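Local coordinates for protein synthesis inhibitor I (Hordeum vulgare, PDB 4FBC) that is a plant ribosome-inactivating protein, an inhibitor of protein synthesis that holds adenosine monophosphate in a pocket, at residues 55-60 and 271-276; 117-122 and 209-214; 144-149 and 164-169; 219-224 and 253-258. The protein carries 3 engineered substitutions. All blocks are in the same frame, centred on the assembly; numbering follows the deposited sequence.

Interaction 1: residues 55-60 and 271-276; sequences VEPNVP and KALELF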
loop_
_atom_site.group_PDB
_atom_site.type_symbol
_atom_site.label_atom_id
_atom_site.label_comp_id
_atom_site.label_asym_id
_atom_site.label_seq_id
_atom_site.Cartn_x
_atom_site.Cartn_y
_atom_site.Cartn_z
ATOM N N VAL A 55 0.582 -4.637 14.413
ATOM C CA VAL A 55 -0.550 -3.776 14.727
ATOM C C VAL A 55 -0.675 -3.657 16.246
ATOM O O VAL A 55 -0.596 -4.664 16.946
ATOM C CB VAL A 55 -1.855 -4.376 14.147
ATOM C CG1 VAL A 55 -3.076 -3.583 14.619
ATOM C CG2 VAL A 55 -1.777 -4.433 12.614
ATOM N N GLU A 56 -0.854 -2.436 16.743
ATOM C CA GLU A 56 -0.991 -2.198 18.178
ATOM C C GLU A 56 -2.258 -2.867 18.696
ATOM O O GLU A 56 -3.336 -2.717 18.117
ATOM C CB GLU A 56 -1.024 -0.694 18.486
ATOM C CG GLU A 56 0.268 0.052 18.128
ATOM C CD GLU A 56 0.196 1.555 18.393
ATOM O OE1 GLU A 56 -0.840 2.179 18.074
ATOM O OE2 GLU A 56 1.185 2.119 18.918
ATOM N N PRO A 57 -2.132 -3.631 19.783
ATOM C CA PRO A 57 -3.349 -4.232 20.334
ATOM C C PRO A 57 -4.045 -3.314 21.352
ATOM O O PRO A 57 -3.392 -2.438 21.929
ATOM C CB PRO A 57 -2.837 -5.528 20.980
ATOM C CG PRO A 57 -1.407 -5.245 21.326
ATOM C CD PRO A 57 -0.903 -4.161 20.399
ATOM N N ASN A 58 -5.356 -3.500 21.520
ATOM C CA ASN A 58 -6.179 -2.777 22.511
ATOM C C ASN A 58 -6.549 -1.327 22.156
ATOM O O ASN A 58 -7.108 -0.601 22.985
ATOM C CB ASN A 58 -5.564 -2.839 23.920
ATOM C CG ASN A 58 -5.294 -4.262 24.384
ATOM O OD1 ASN A 58 -5.822 -5.223 23.823
ATOM N ND2 ASN A 58 -4.473 -4.399 25.424
ATOM N N VAL A 59 -6.244 -0.916 20.929
ATOM C CA VAL A 59 -6.486 0.452 20.478
ATOM C C VAL A 59 -7.021 0.413 19.035
ATOM O O VAL A 59 -6.672 -0.486 18.270
ATOM C CB VAL A 59 -5.178 1.306 20.600
ATOM C CG1 VAL A 59 -5.345 2.702 20.017
ATOM C CG2 VAL A 59 -4.720 1.412 22.063
ATOM N N PRO A 60 -7.910 1.358 18.670
ATOM C CA PRO A 60 -8.290 1.514 17.256
ATOM C C PRO A 60 -7.068 1.982 16.463
ATOM O O PRO A 60 -6.093 2.397 17.089
ATOM C CB PRO A 60 -9.341 2.628 17.296
ATOM C CG PRO A 60 -9.849 2.626 18.700
ATOM C CD PRO A 60 -8.691 2.241 19.554
ATOM N N LYS A 271 6.680 -8.733 21.577
ATOM C CA LYS A 271 8.136 -8.636 21.508
ATOM C C LYS A 271 8.596 -7.782 20.321
ATOM O O LYS A 271 9.524 -6.987 20.457
ATOM C CB LYS A 271 8.796 -10.020 21.487
ATOM C CG LYS A 271 10.299 -9.977 21.798
ATOM C CD LYS A 271 10.535 -9.365 23.187
ATOM C CE LYS A 271 11.999 -9.396 23.620
ATOM N NZ LYS A 271 12.138 -9.063 25.087
ATOM N N ALA A 272 7.945 -7.914 19.167
ATOM C CA ALA A 272 8.343 -7.104 18.015
ATOM C C ALA A 272 8.059 -5.626 18.253
ATOM O O ALA A 272 8.798 -4.763 17.780
ATOM C CB ALA A 272 7.646 -7.590 16.730
ATOM N N LEU A 273 6.991 -5.325 18.993
ATOM C CA LEU A 273 6.679 -3.934 19.289
ATOM C C LEU A 273 7.683 -3.410 20.317
ATOM O O LEU A 273 8.076 -2.241 20.273
ATOM C CB LEU A 273 5.233 -3.781 19.787
ATOM C CG LEU A 273 4.146 -3.803 18.700
ATOM C CD1 LEU A 273 2.756 -3.765 19.324
ATOM C CD2 LEU A 273 4.336 -2.614 17.786
ATOM N N GLU A 274 8.101 -4.277 21.232
ATOM C CA GLU A 274 9.123 -3.907 22.210
ATOM C C GLU A 274 10.422 -3.536 21.502
ATOM O O GLU A 274 11.023 -2.493 21.795
ATOM C CB GLU A 274 9.361 -5.046 23.200
ATOM C CG GLU A 274 10.570 -4.845 24.084
ATOM C CD GLU A 274 10.738 -5.965 25.080
ATOM O OE1 GLU A 274 11.883 -6.441 25.265
ATOM O OE2 GLU A 274 9.720 -6.369 25.678
ATOM N N LEU A 275 10.837 -4.367 20.550
ATOM C CA LEU A 275 12.047 -4.064 19.777
ATOM C C LEU A 275 11.889 -2.801 18.926
ATOM O O LEU A 275 12.821 -2.003 18.824
ATOM C CB LEU A 275 12.466 -5.259 18.917
ATOM C CG LEU A 275 12.746 -6.561 19.673
ATOM C CD1 LEU A 275 13.174 -7.671 18.728
ATOM C CD2 LEU A 275 13.784 -6.380 20.774
ATOM N N PHE A 276 10.715 -2.623 18.326
ATOM C CA PHE A 276 10.393 -1.422 17.558
ATOM C C PHE A 276 10.564 -0.181 18.426
ATOM O O PHE A 276 11.228 0.781 18.033
ATOM C CB PHE A 276 8.956 -1.525 17.022
ATOM C CG PHE A 276 8.513 -0.362 16.179
ATOM C CD1 PHE A 276 9.206 -0.006 15.028
ATOM C CD2 PHE A 276 7.351 0.338 16.499
ATOM C CE1 PHE A 276 8.773 1.044 14.238
ATOM C CE2 PHE A 276 6.912 1.389 15.712
ATOM C CZ PHE A 276 7.624 1.743 14.573
#
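Leu273 carries this contact with a single methyl. Its CD1 lies 3.8 Å from CD of Pro57, the ring carbon next to the proline nitrogen, and the two side chains reach toward each other across the gap. The same methyl also comes near the backbone that leads into the proline: Leu273 CD1 is 4.2 Å from Glu56 CA, and at a like distance from the carbonyl oxygen of Val55. One branch of one leucine therefore lies against three consecutive residues of the loop, by van der Waals contact throughout. Its reach comes from the torsions: CG is anti to the carbonyl carbon, and CD1 continues anti to CA (chi2 175°), the most extended place for a leucine methyl.

Behind this first shell, OE1 of Glu56 is weakly hydrogen-bonded to Ser62 OG. On the helix, Lys271 and Glu274 form an intrahelical salt bridge, NZ to OE1 2.6 Å, with the ammonium meeting the oxygen from above the carboxylate plane. The inner side of the helix is better buried: Ala272 rests on Pro54 and Phe260, and Phe276 on Asn41. The contact is a small surface one, laying helix 269-278, near the C terminus, against the loop between strands 49-50 and 64-70 of the mixed alpha/beta fold of a ribosome-inactivating protein.

Interaction 2: residues 117-122 and 209-214; sequences GTYRDL and AQVNGW. With AMP (adenosine monophosphate), chain E.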
loop_
_atom_site.group_PDB
_atom_site.type_symbol
_atom_site.label_atom_id
_atom_site.label_comp_id
_atom_site.label_asym_id
_atom_site.label_seq_id
_atom_site.Cartn_x
_atom_site.Cartn_y
_atom_site.Cartn_z
ATOM N N GLY A 117 -13.110 -0.212 0.574
ATOM C CA GLY A 117 -11.769 -0.194 0.009
ATOM C C GLY A 117 -11.159 -1.536 -0.359
ATOM O O GLY A 117 -9.976 -1.606 -0.694
ATOM N N THR A 118 -11.942 -2.609 -0.302
ATOM C CA THR A 118 -11.429 -3.911 -0.730
ATOM C C THR A 118 -11.647 -4.045 -2.230
ATOM O O THR A 118 -12.515 -3.381 -2.792
ATOM C CB THR A 118 -12.119 -5.094 -0.004
ATOM O OG1 THR A 118 -13.448 -5.263 -0.503
ATOM C CG2 THR A 118 -12.161 -4.861 1.501
ATOM N N TYR A 119 -10.877 -4.906 -2.885
ATOM C CA TYR A 119 -11.058 -5.078 -4.321
ATOM C C TYR A 119 -12.414 -5.702 -4.667
ATOM O O TYR A 119 -12.957 -5.449 -5.742
ATOM C CB TYR A 119 -9.884 -5.845 -4.945
ATOM C CG TYR A 119 -8.593 -5.069 -4.840
ATOM C CD1 TYR A 119 -8.493 -3.784 -5.365
ATOM C CD2 TYR A 119 -7.484 -5.607 -4.197
ATOM C CE1 TYR A 119 -7.326 -3.062 -5.262
ATOM C CE2 TYR A 119 -6.300 -4.892 -4.094
ATOM C CZ TYR A 119 -6.233 -3.620 -4.627
ATOM O OH TYR A 119 -5.069 -2.895 -4.531
ATOM N N ARG A 120 -12.977 -6.493 -3.757
ATOM C CA ARG A 120 -14.347 -6.958 -3.967
ATOM C C ARG A 120 -15.325 -5.783 -3.989
ATOM O O ARG A 120 -16.205 -5.715 -4.854
ATOM C CB ARG A 120 -14.792 -7.971 -2.913
ATOM C CG ARG A 120 -16.218 -8.445 -3.195
ATOM C CD ARG A 120 -16.843 -9.231 -2.058
ATOM N NE ARG A 120 -18.165 -9.729 -2.440
ATOM C CZ ARG A 120 -19.308 -9.079 -2.231
ATOM N NH1 ARG A 120 -19.309 -7.896 -1.625
ATOM N NH2 ARG A 120 -20.456 -9.619 -2.622
ATOM N N ASP A 121 -15.166 -4.859 -3.044
ATOM C CA ASP A 121 -15.979 -3.642 -3.018
ATOM C C ASP A 121 -15.807 -2.829 -4.301
ATOM O O ASP A 121 -16.780 -2.352 -4.880
ATOM C CB ASP A 121 -15.604 -2.752 -1.824
ATOM C CG ASP A 121 -15.849 -3.416 -0.483
ATOM O OD1 ASP A 121 -16.717 -4.314 -0.394
ATOM O OD2 ASP A 121 -15.170 -3.023 0.493
ATOM N N LEU A 122 -14.556 -2.670 -4.733
ATOM C CA LEU A 122 -14.210 -1.763 -5.827
ATOM C C LEU A 122 -14.457 -2.319 -7.230
ATOM O O LEU A 122 -14.865 -1.586 -8.132
ATOM C CB LEU A 122 -12.741 -1.343 -5.697
ATOM C CG LEU A 122 -12.414 -0.572 -4.423
ATOM C CD1 LEU A 122 -10.920 -0.502 -4.238
ATOM C CD2 LEU A 122 -12.990 0.826 -4.500
ATOM N N ALA A 209 -1.890 -12.532 -7.871
ATOM C CA ALA A 209 -1.795 -13.499 -6.770
ATOM C C ALA A 209 -1.021 -12.920 -5.589
ATOM O O ALA A 209 -1.421 -13.085 -4.424
ATOM C CB ALA A 209 -1.160 -14.796 -7.246
ATOM N N GLN A 210 0.086 -12.239 -5.890
ATOM C CA GLN A 210 0.873 -11.552 -4.864
ATOM C C GLN A 210 0.038 -10.519 -4.119
ATOM O O GLN A 210 -0.032 -10.543 -2.879
ATOM C CB GLN A 210 2.100 -10.876 -5.499
ATOM C CG GLN A 210 3.152 -11.855 -6.031
ATOM C CD GLN A 210 4.034 -11.233 -7.093
ATOM O OE1 GLN A 210 4.102 -10.009 -7.217
ATOM N NE2 GLN A 210 4.700 -12.069 -7.876
ATOM N N VAL A 211 -0.602 -9.623 -4.870
ATOM C CA VAL A 211 -1.458 -8.595 -4.275
ATOM C C VAL A 211 -2.545 -9.213 -3.382
ATOM O O VAL A 211 -2.809 -8.722 -2.279
ATOM C CB VAL A 211 -2.084 -7.677 -5.349
ATOM C CG1 VAL A 211 -3.205 -6.835 -4.752
ATOM C CG2 VAL A 211 -1.007 -6.764 -5.956
ATOM N N ASN A 212 -3.139 -10.311 -3.843
ATOM C CA ASN A 212 -4.198 -10.979 -3.078
ATOM C C ASN A 212 -3.694 -11.910 -1.959
ATOM O O ASN A 212 -4.499 -12.535 -1.257
ATOM C CB ASN A 212 -5.141 -11.734 -4.031
ATOM C CG ASN A 212 -6.032 -10.801 -4.840
ATOM O OD1 ASN A 212 -6.319 -9.671 -4.430
ATOM N ND2 ASN A 212 -6.484 -11.279 -5.998
ATOM N N GLY A 213 -2.374 -11.989 -1.780
ATOM C CA GLY A 213 -1.779 -12.858 -0.774
ATOM C C GLY A 213 -0.589 -12.267 -0.016
ATOM O O GLY A 213 0.354 -12.980 0.335
ATOM N N TRP A 214 -0.638 -10.971 0.255
ATOM C CA TRP A 214 0.463 -10.282 0.931
ATOM C C TRP A 214 0.802 -10.918 2.283
ATOM O O TRP A 214 1.965 -11.145 2.597
ATOM C CB TRP A 214 0.104 -8.809 1.105
ATOM C CG TRP A 214 1.153 -7.933 1.742
ATOM C CD1 TRP A 214 2.497 -7.925 1.495
ATOM C CD2 TRP A 214 0.916 -6.917 2.720
ATOM N NE1 TRP A 214 3.112 -6.964 2.275
ATOM C CE2 TRP A 214 2.163 -6.330 3.028
ATOM C CE3 TRP A 214 -0.234 -6.446 3.366
ATOM C CZ2 TRP A 214 2.290 -5.298 3.961
ATOM C CZ3 TRP A 214 -0.111 -5.419 4.278
ATOM C CH2 TRP A 214 1.140 -4.854 4.574
HETATM P P AMP E . -8.876 -8.275 4.832
HETATM O O1P AMP E . -10.172 -7.874 4.157
HETATM O O2P AMP E . -8.684 -9.729 5.211
HETATM O O3P AMP E . -8.647 -7.403 6.050
HETATM O "O5'" AMP E . -7.642 -7.785 3.947
HETATM C "C5'" AMP E . -6.965 -8.675 3.068
HETATM C "C4'" AMP E . -5.936 -7.944 2.240
HETATM O "O4'" AMP E . -6.605 -7.040 1.323
HETATM C "C3'" AMP E . -4.975 -7.049 3.016
HETATM O "O3'" AMP E . -3.888 -7.762 3.587
HETATM C "C2'" AMP E . -4.555 -6.017 1.977
HETATM O "O2'" AMP E . -3.546 -6.553 1.122
HETATM C "C1'" AMP E . -5.849 -5.857 1.167
HETATM N N9 AMP E . -6.670 -4.710 1.623
HETATM C C8 AMP E . -7.884 -4.788 2.218
HETATM N N7 AMP E . -8.388 -3.558 2.504
HETATM C C5 AMP E . -7.482 -2.650 2.075
HETATM C C6 AMP E . -7.379 -1.166 2.052
HETATM N N6 AMP E . -8.370 -0.388 2.565
HETATM N N1 AMP E . -6.261 -0.618 1.498
HETATM C C2 AMP E . -5.268 -1.383 0.993
HETATM N N3 AMP E . -5.299 -2.729 0.974
HETATM C C4 AMP E . -6.362 -3.412 1.486
#
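Beside the adenosine monophosphate pocket, the capping-box start of helix 119-123 meets the end of helix 205-211 through Tyr119 and Val211. The two side chains cross at about a right angle, and Val211 CG1 comes within 3.7 Å of Tyr119 CE2, approaching the ring obliquely. That methyl stands anti to the backbone N (chi1 167°), which carries it out to the tyrosine. Asn212 OD1 also lies oblique to the ring, but farther off, while its ND2 is hydrogen-bonded to Thr126 O. Tyr119 OH is held by Glu176 of helix 157-179, and Val211 touches Glu176 too, so that long helix backs both partners.

The capping box fixes how the tyrosine's helix begins. Asp121 N donates to Thr118 OG1 at 3.1 Å, nearly straight at 165°, and the return bond from Thr118 N to Asp121 OD2 is weak at 3.4 Å. The other branch of the threonine faces the ligand, with Thr118 CG2 4.1 Å from N7 of the nucleotide. Just before it, Gly117 brings no side chain against the amino group N6, and its carbonyl oxygen sits 3.8 Å from C6.

Across the pocket, Trp214, which also makes a cation-pi contact with Arg179, turns its ring edge to the ribose: CE3 lies 3.9 Å from O3', which sits near the plane of the indole.

Interaction 3: residues 144-149 and 164-169; sequences TALHGR and REAVTT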
loop_
_atom_site.group_PDB
_atom_site.type_symbol
_atom_site.label_atom_id
_atom_site.label_comp_id
_atom_site.label_asym_id
_atom_site.label_seq_id
_atom_site.Cartn_x
_atom_site.Cartn_y
_atom_site.Cartn_z
ATOM N N THR A 144 -7.148 13.566 -10.371
ATOM C CA THR A 144 -8.124 14.582 -10.765
ATOM C C THR A 144 -9.539 14.263 -10.271
ATOM O O THR A 144 -10.232 15.138 -9.754
ATOM C CB THR A 144 -8.154 14.759 -12.295
ATOM O OG1 THR A 144 -6.869 15.212 -12.742
ATOM C CG2 THR A 144 -9.212 15.777 -12.699
ATOM N N ALA A 145 -9.957 13.012 -10.437
ATOM C CA ALA A 145 -11.325 12.607 -10.104
ATOM C C ALA A 145 -11.611 12.710 -8.609
ATOM O O ALA A 145 -12.679 13.189 -8.202
ATOM C CB ALA A 145 -11.599 11.202 -10.597
ATOM N N LEU A 146 -10.660 12.253 -7.795
ATOM C CA LEU A 146 -10.833 12.261 -6.342
ATOM C C LEU A 146 -10.602 13.655 -5.755
ATOM O O LEU A 146 -11.298 14.075 -4.829
ATOM C CB LEU A 146 -9.912 11.229 -5.670
ATOM C CG LEU A 146 -10.096 9.765 -6.078
ATOM C CD1 LEU A 146 -9.246 8.831 -5.218
ATOM C CD2 LEU A 146 -11.563 9.337 -6.027
ATOM N N HIS A 147 -9.627 14.380 -6.295
ATOM C CA HIS A 147 -9.303 15.700 -5.763
ATOM C C HIS A 147 -10.417 16.708 -6.051
ATOM O O HIS A 147 -10.586 17.676 -5.310
ATOM C CB HIS A 147 -7.992 16.211 -6.355
ATOM C CG HIS A 147 -7.355 17.315 -5.572
ATOM N ND1 HIS A 147 -6.772 18.408 -6.174
ATOM C CD2 HIS A 147 -7.180 17.480 -4.239
ATOM C CE1 HIS A 147 -6.275 19.205 -5.245
ATOM N NE2 HIS A 147 -6.510 18.665 -4.062
ATOM N N GLY A 148 -11.166 16.483 -7.127
ATOM C CA GLY A 148 -12.200 17.416 -7.547
ATOM C C GLY A 148 -13.571 17.171 -6.934
ATOM O O GLY A 148 -14.505 17.952 -7.139
ATOM N N ARG A 149 -13.695 16.080 -6.188
ATOM C CA ARG A 149 -14.939 15.747 -5.498
ATOM C C ARG A 149 -15.321 16.860 -4.519
ATOM O O ARG A 149 -14.481 17.362 -3.782
ATOM C CB ARG A 149 -14.765 14.413 -4.755
ATOM C CG ARG A 149 -16.056 13.734 -4.351
ATOM C CD ARG A 149 -15.802 12.377 -3.706
ATOM N NE ARG A 149 -17.056 11.754 -3.290
ATOM C CZ ARG A 149 -17.795 10.985 -4.080
ATOM N NH1 ARG A 149 -17.391 10.739 -5.320
ATOM N NH2 ARG A 149 -18.927 10.456 -3.631
ATOM N N ARG A 164 -14.723 4.698 -7.940
ATOM C CA ARG A 164 -14.219 3.345 -7.666
ATOM C C ARG A 164 -12.935 3.044 -8.445
ATOM O O ARG A 164 -11.945 2.561 -7.883
ATOM C CB ARG A 164 -15.263 2.276 -8.013
ATOM C CG ARG A 164 -16.345 2.041 -6.957
ATOM C CD ARG A 164 -17.280 0.926 -7.415
ATOM N NE ARG A 164 -18.129 0.407 -6.343
ATOM C CZ ARG A 164 -19.367 0.829 -6.107
ATOM N NH1 ARG A 164 -19.897 1.776 -6.869
ATOM N NH2 ARG A 164 -20.079 0.303 -5.111
ATOM N N GLU A 165 -12.964 3.328 -9.741
ATOM C CA GLU A 165 -11.823 3.049 -10.599
ATOM C C GLU A 165 -10.625 3.898 -10.187
ATOM O O GLU A 165 -9.484 3.432 -10.217
ATOM C CB GLU A 165 -12.202 3.289 -12.064
ATOM C CG GLU A 165 -13.360 2.408 -12.523
ATOM C CD GLU A 165 -13.869 2.744 -13.920
ATOM O OE1 GLU A 165 -13.460 3.786 -14.480
ATOM O OE2 GLU A 165 -14.687 1.959 -14.453
ATOM N N ALA A 166 -10.892 5.137 -9.783
ATOM C CA ALA A 166 -9.833 6.031 -9.314
ATOM C C ALA A 166 -9.158 5.501 -8.044
ATOM O O ALA A 166 -7.932 5.459 -7.958
ATOM C CB ALA A 166 -10.368 7.421 -9.082
ATOM N N VAL A 167 -9.955 5.120 -7.048
ATOM C CA VAL A 167 -9.398 4.483 -5.854
ATOM C C VAL A 167 -8.587 3.222 -6.171
ATOM O O VAL A 167 -7.499 3.021 -5.618
ATOM C CB VAL A 167 -10.505 4.165 -4.822
ATOM C CG1 VAL A 167 -9.951 3.288 -3.687
ATOM C CG2 VAL A 167 -11.068 5.453 -4.279
ATOM N N THR A 168 -9.104 2.381 -7.068
ATOM C CA THR A 168 -8.440 1.135 -7.438
ATOM C C THR A 168 -7.072 1.441 -8.049
ATOM O O THR A 168 -6.059 0.794 -7.725
ATOM C CB THR A 168 -9.274 0.328 -8.452
ATOM O OG1 THR A 168 -10.578 0.081 -7.910
ATOM C CG2 THR A 168 -8.609 -0.995 -8.766
ATOM N N THR A 169 -7.060 2.449 -8.916
ATOM C CA THR A 169 -5.838 2.888 -9.594
ATOM C C THR A 169 -4.786 3.309 -8.569
ATOM O O THR A 169 -3.622 2.893 -8.647
ATOM C CB THR A 169 -6.124 4.069 -10.542
ATOM O OG1 THR A 169 -7.065 3.655 -11.546
ATOM C CG2 THR A 169 -4.826 4.529 -11.221
#
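Glu165 O, one residue ahead of the alanine that meets Leu146, is gripped twice. Thr169 donates to it from OG1 at 2.8 Å and from its backbone N at 2.9 Å, the two coming from opposite faces of the carbonyl plane. Arg164 O also takes two bonds, from N and OG1 of Thr168. There the hydroxyl OG1, at 2.8 Å, sits above the carbonyl plane, 40° out of it. Both threonines thus fold their hydroxyls back on their own helix, which gives each OG1 a partner inside it.

The face that meets the other helix is apolar. Ala166 CB lies against the CG-CD2 bond of Leu146, 3.8 Å from Leu146 CD2 and as near to CG. The second leucine methyl takes the next residue: Leu146 CD1 is 4.0 Å from Val167 CG2, with the two side chains crossing at about a right angle. This pair of methyl contacts joins helix 136-147 to helix 157-179, its successor in the chain, within the ribosome-inactivating protein fold, and the chain turns back between them through a short connection. One residue earlier, Ala145 CB faces Ala166 CB at 4.3 Å. Small residues let the backbones come close here, with the CA atoms of Ala145 and Ala166 6.8 Å apart. Ala142, from the preceding turn, extends the seam by touching both Ala166 and Thr169, while Leu146 also rests on Leu170. Past the end of the first helix, Arg149 sends NH2 to Gln160 OE1 and places its guanidinium in a cation-pi contact with Trp100.

Interaction 4: residues 219-224 and 253-258; sequences AALLKT and NTLGIL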
loop_
_atom_site.group_PDB
_atom_site.type_symbol
_atom_site.label_atom_id
_atom_site.label_comp_id
_atom_site.label_asym_id
_atom_site.label_seq_id
_atom_site.Cartn_x
_atom_site.Cartn_y
_atom_site.Cartn_z
ATOM N N ALA A 219 4.263 -14.129 5.607
ATOM C CA ALA A 219 4.423 -15.231 6.552
ATOM C C ALA A 219 5.364 -16.320 6.027
ATOM O O ALA A 219 6.187 -16.835 6.773
ATOM C CB ALA A 219 3.068 -15.818 6.918
ATOM N N ALA A 220 5.247 -16.677 4.748
ATOM C CA ALA A 220 6.137 -17.676 4.163
ATOM C C ALA A 220 7.625 -17.327 4.278
ATOM O O ALA A 220 8.463 -18.196 4.531
ATOM C CB ALA A 220 5.758 -17.946 2.703
ATOM N N LEU A 221 7.970 -16.059 4.069
ATOM C CA LEU A 221 9.361 -15.665 4.227
ATOM C C LEU A 221 9.772 -15.607 5.702
ATOM O O LEU A 221 10.858 -16.072 6.058
ATOM C CB LEU A 221 9.641 -14.330 3.526
ATOM C CG LEU A 221 11.126 -14.002 3.438
ATOM C CD1 LEU A 221 11.880 -15.070 2.632
ATOM C CD2 LEU A 221 11.303 -12.633 2.795
ATOM N N LEU A 222 8.905 -15.056 6.554
ATOM C CA LEU A 222 9.198 -14.973 7.993
ATOM C C LEU A 222 9.503 -16.334 8.621
ATOM O O LEU A 222 10.341 -16.445 9.521
ATOM C CB LEU A 222 8.044 -14.301 8.743
ATOM C CG LEU A 222 7.897 -12.797 8.487
ATOM C CD1 LEU A 222 6.555 -12.277 9.000
ATOM C CD2 LEU A 222 9.046 -12.047 9.141
ATOM N N LYS A 223 8.812 -17.368 8.153
ATOM C CA LYS A 223 9.038 -18.721 8.657
ATOM C C LYS A 223 10.466 -19.201 8.435
ATOM O O LYS A 223 11.007 -19.968 9.237
ATOM C CB LYS A 223 8.035 -19.697 8.033
ATOM C CG LYS A 223 6.633 -19.546 8.589
ATOM C CD LYS A 223 5.651 -20.477 7.916
ATOM C CE LYS A 223 4.256 -20.279 8.493
ATOM N NZ LYS A 223 3.248 -21.188 7.853
ATOM N N THR A 224 11.097 -18.740 7.361
ATOM C CA THR A 224 12.457 -19.179 7.062
ATOM C C THR A 224 13.507 -18.571 8.000
ATOM O O THR A 224 14.645 -19.054 8.077
ATOM C CB THR A 224 12.839 -18.918 5.573
ATOM O OG1 THR A 224 12.923 -17.508 5.338
ATOM C CG2 THR A 224 11.808 -19.545 4.633
ATOM N N ASN A 253 13.154 -10.785 -3.337
ATOM C CA ASN A 253 13.069 -9.893 -4.496
ATOM C C ASN A 253 11.654 -9.403 -4.778
ATOM O O ASN A 253 11.471 -8.378 -5.429
ATOM C CB ASN A 253 13.640 -10.577 -5.740
ATOM C CG ASN A 253 15.147 -10.568 -5.760
ATOM O OD1 ASN A 253 15.776 -9.533 -5.503
ATOM N ND2 ASN A 253 15.743 -11.715 -6.056
ATOM N N THR A 254 10.650 -10.127 -4.285
ATOM C CA THR A 254 9.255 -9.781 -4.551
ATOM C C THR A 254 8.661 -8.823 -3.516
ATOM O O THR A 254 7.921 -7.899 -3.872
ATOM C CB THR A 254 8.381 -11.051 -4.659
ATOM O OG1 THR A 254 8.884 -11.860 -5.733
ATOM C CG2 THR A 254 6.914 -10.688 -4.922
ATOM N N LEU A 255 9.003 -9.031 -2.246
ATOM C CA LEU A 255 8.422 -8.255 -1.150
ATOM C C LEU A 255 9.073 -6.873 -1.033
ATOM O O LEU A 255 10.285 -6.763 -0.851
ATOM C CB LEU A 255 8.547 -9.028 0.178
ATOM C CG LEU A 255 7.575 -10.210 0.323
ATOM C CD1 LEU A 255 8.101 -11.224 1.324
ATOM C CD2 LEU A 255 6.187 -9.718 0.714
ATOM N N GLY A 256 8.263 -5.826 -1.149
ATOM C CA GLY A 256 8.719 -4.463 -0.890
ATOM C C GLY A 256 8.834 -4.214 0.609
ATOM O O GLY A 256 9.864 -3.747 1.091
ATOM N N ILE A 257 7.772 -4.530 1.347
ATOM C CA ILE A 257 7.804 -4.492 2.816
ATOM C C ILE A 257 6.830 -5.548 3.311
ATOM O O ILE A 257 5.764 -5.706 2.733
ATOM C CB ILE A 257 7.492 -3.065 3.390
ATOM C CG1 ILE A 257 7.584 -3.059 4.925
ATOM C CG2 ILE A 257 6.136 -2.528 2.879
ATOM C CD1 ILE A 257 7.597 -1.627 5.532
ATOM N N LEU A 258 7.223 -6.303 4.332
ATOM C CA LEU A 258 6.410 -7.427 4.805
ATOM C C LEU A 258 5.379 -6.944 5.818
ATOM O O LEU A 258 5.676 -6.085 6.635
ATOM C CB LEU A 258 7.288 -8.504 5.475
ATOM C CG LEU A 258 8.128 -9.465 4.627
ATOM C CD1 LEU A 258 9.309 -8.739 3.970
ATOM C CD2 LEU A 258 8.623 -10.653 5.443
#
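Leu221 runs from its helix toward Leu255, and its CB is already in touch, 4.1 Å from Leu255 CD1. From there CG continues anti to the backbone N (chi1 -169°), and CD2 extends the chain anti to CA, so this methyl travels on alongside the other leucine. At the tip, Leu221 CD2 is 3.8 Å from Leu255 CD1 and more loosely 4.3 Å from Leu258 CD2. The other methyl, CD1, is carried off from Leu255. Leu221 and Leu255 slide past each other in opposite directions, an overlap of flanks.

Leu222 and Leu258 do the reverse and meet tip to tip. Leu258 CD2 lies 3.8 Å from Leu222 CG and 4.0 Å from Leu222 CD2, beside the bond between these two atoms. All four leucines are buried, and Leu258 CD2 bridges the two pairs.

The backbone behind Leu221 is tied off by Thr224. Its OG1 donates to Leu221 O at 2.6 Å in the carbonyl plane, and Thr224 N reaches the same oxygen at 3.0 Å. The threonine hydroxyl is also hydrogen-bonded to His47 NE2. On the other segment, Leu255 O is held by both Arg49 NE and Gln181 NE2, fixing the chain where it leaves helix 248-254. Strand 45-46 closes over the cluster, its Ser46 touching both Leu221 and Leu258. The result is a leucine core joining helix 214-225 to the loop after helix 248-254, in the C-terminal part of the ribosome-inactivating protein fold.

From the N terminus, the chain first enters interaction 1 at 55-60, whose loop closes only at 271-276 and encloses the other three interactions. Interaction 2 opens at 117-122 and closes at 209-214; interaction 3, a short closure between consecutive helices, is nested inside it. Interaction 4 then opens and closes in series, and no two loops cross. Interaction 2 is the middle piece: Leu122 packs on Val167 and Thr168 of interaction 3, while Trp214 NE1 is hydrogen-bonded to Ile257 O of interaction 4. Interactions 3 and 4, centres 31 Å apart, lie on opposite sides of the chain's centre, and interaction 1 touches none of the others.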